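Local structure of cytosolic IMP-GMP specific 5'-nucleotidase (Legionella pneumophila subsp. pneumophila, 4OHF) at residues R336-P339 against I340-I344. The protein probably hydrolyses the 5'-phosphate of IMP and GMP as a magnesium-dependent cytosolic nucleotidase of the HAD superfamily, and binds GMP. Residues are numbered along the deposited sequence; the frame is centred on the assembly and turned at random.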
loop_
_atom_site.group_PDB
_atom_site.type_symbol
_atom_site.label_atom_id
_atom_site.label_comp_id
_atom_site.label_asym_id
_atom_site.label_seq_id
_atom_site.Cartn_x
_atom_site.Cartn_y
_atom_site.Cartn_z
ATOM N N ARG B 336 -21.185 -1.353 -41.197
ATOM C CA ARG B 336 -20.562 -1.075 -42.483
ATOM C C ARG B 336 -19.466 -2.076 -42.771
ATOM O O ARG B 336 -18.957 -2.147 -43.889
ATOM C CB ARG B 336 -19.966 0.327 -42.482
ATOM C CG ARG B 336 -20.780 1.361 -43.253
ATOM C CD ARG B 336 -20.677 2.724 -42.586
ATOM N NE ARG B 336 -19.364 2.922 -41.981
ATOM C CZ ARG B 336 -19.109 3.777 -40.992
ATOM N NH1 ARG B 336 -20.084 4.531 -40.483
ATOM N NH2 ARG B 336 -17.877 3.864 -40.499
ATOM N N ALA B 337 -19.106 -2.860 -41.765
ATOM C CA ALA B 337 -18.030 -3.818 -41.921
ATOM C C ALA B 337 -18.552 -5.239 -41.936
ATOM O O ALA B 337 -17.784 -6.195 -42.130
ATOM C CB ALA B 337 -17.002 -3.635 -40.797
ATOM N N LEU B 338 -19.858 -5.377 -41.743
ATOM C CA LEU B 338 -20.471 -6.697 -41.726
ATOM C C LEU B 338 -20.036 -7.596 -42.874
ATOM O O LEU B 338 -19.413 -8.627 -42.657
ATOM C CB LEU B 338 -21.993 -6.585 -41.712
ATOM C CG LEU B 338 -22.647 -6.783 -40.336
ATOM C CD1 LEU B 338 -24.155 -6.845 -40.530
ATOM C CD2 LEU B 338 -22.164 -8.073 -39.677
ATOM N N PRO B 339 -20.339 -7.211 -44.113
ATOM C CA PRO B 339 -19.913 -8.092 -45.195
ATOM C C PRO B 339 -18.453 -8.546 -45.087
ATOM O O PRO B 339 -18.154 -9.708 -45.362
ATOM C CB PRO B 339 -20.204 -7.266 -46.447
ATOM C CG PRO B 339 -20.102 -5.852 -45.966
ATOM C CD PRO B 339 -20.769 -5.899 -44.632
ATOM N N ILE B 340 -17.544 -7.659 -44.688
ATOM C CA ILE B 340 -16.147 -8.064 -44.557
ATOM C C ILE B 340 -15.957 -8.976 -43.339
ATOM O O ILE B 340 -15.183 -9.932 -43.385
ATOM C CB ILE B 340 -15.196 -6.847 -44.420
ATOM C CG1 ILE B 340 -15.074 -6.109 -45.754
ATOM C CG2 ILE B 340 -13.807 -7.312 -44.013
ATOM C CD1 ILE B 340 -14.223 -6.848 -46.800
ATOM N N GLU B 341 -16.670 -8.680 -42.257
ATOM C CA GLU B 341 -16.581 -9.469 -41.027
ATOM C C GLU B 341 -16.980 -10.908 -41.315
ATOM O O GLU B 341 -16.422 -11.852 -40.762
ATOM C CB GLU B 341 -17.511 -8.886 -39.953
ATOM C CG GLU B 341 -16.843 -8.531 -38.622
ATOM C CD GLU B 341 -16.883 -7.024 -38.320
ATOM O OE1 GLU B 341 -17.993 -6.430 -38.396
ATOM O OE2 GLU B 341 -15.811 -6.439 -38.003
ATOM N N LYS B 342 -17.968 -11.062 -42.183
ATOM C CA LYS B 342 -18.447 -12.382 -42.559
ATOM C C LYS B 342 -17.394 -13.059 -43.421
ATOM O O LYS B 342 -17.105 -14.240 -43.250
ATOM C CB LYS B 342 -19.765 -12.264 -43.334
ATOM C CG LYS B 342 -20.917 -11.703 -42.501
ATOM C CD LYS B 342 -22.190 -11.531 -43.328
ATOM C CE LYS B 342 -23.304 -10.862 -42.528
ATOM N NZ LYS B 342 -24.468 -10.515 -43.399
ATOM N N LYS B 343 -16.821 -12.291 -44.341
ATOM C CA LYS B 343 -15.801 -12.794 -45.253
ATOM C C LYS B 343 -14.635 -13.328 -44.442
ATOM O O LYS B 343 -14.084 -14.389 -44.748
ATOM C CB LYS B 343 -15.310 -11.671 -46.170
ATOM C CG LYS B 343 -14.681 -12.149 -47.471
ATOM C CD LYS B 343 -15.741 -12.745 -48.391
ATOM C CE LYS B 343 -16.811 -11.704 -48.724
ATOM N NZ LYS B 343 -16.204 -10.482 -49.325
ATOM N N ILE B 344 -14.270 -12.587 -43.402
ATOM C CA ILE B 344 -13.173 -12.985 -42.535
ATOM C C ILE B 344 -13.530 -14.249 -41.751
ATOM O O ILE B 344 -12.663 -15.062 -41.442
ATOM C CB ILE B 344 -12.803 -11.840 -41.580
ATOM C CG1 ILE B 344 -12.336 -10.636 -42.406
ATOM C CG2 ILE B 344 -11.709 -12.290 -40.622
ATOM C CD1 ILE B 344 -11.855 -9.431 -41.589
#
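Ala337 and Glu341 open the first turn of helix 338-367: Glu341 N donates to Ala337 O over 2.7 Å, the first in a run of i to i+4 bonds that Ile344 N to Ile340 O carries on. Lys342 N follows, reaching Leu338 O at 2.9 Å. The third, from Lys343 N to Pro339 O, is longer at 3.1 Å. Pro339, lacking an N-H to give, sits in the first turn, where a helix asks for no such donor from it, and its own carbonyl still serves the next turn.

Side chains repeat this spacing. The Glu341 chain bends at chi2 (116°) and doubles back toward the start of the helix, which sets its carboxylate beside the methyl of Ala337, with OE1 3.8 Å from CB. On another flank Lys342 has CG beside its backbone N (chi1 -65°) and runs extended from there; its aliphatic part passes obliquely by Leu338, CE lying 4.1 Å from CD2.

Farther out, helix 374-399, the antiparallel partner in a long helical hairpin, receives Ile344 on Leu394 and Leu395, while Phe401 and Tyr402 beyond its end close over Ala337. Gln398 and Tyr402 make weak hydrogen bonds to Glu341 OE2, and Arg408 is a distant ionic partner. Leu463 of the second subunit, from the C-terminal tag, packs on both Leu338 and Lys342.

Main-chain bonds thus start the helix, while apolar side chains set it against helix 374-399, and the folded-back carboxylate, placed near the helix N-terminus, would probably be favoured there as an anion.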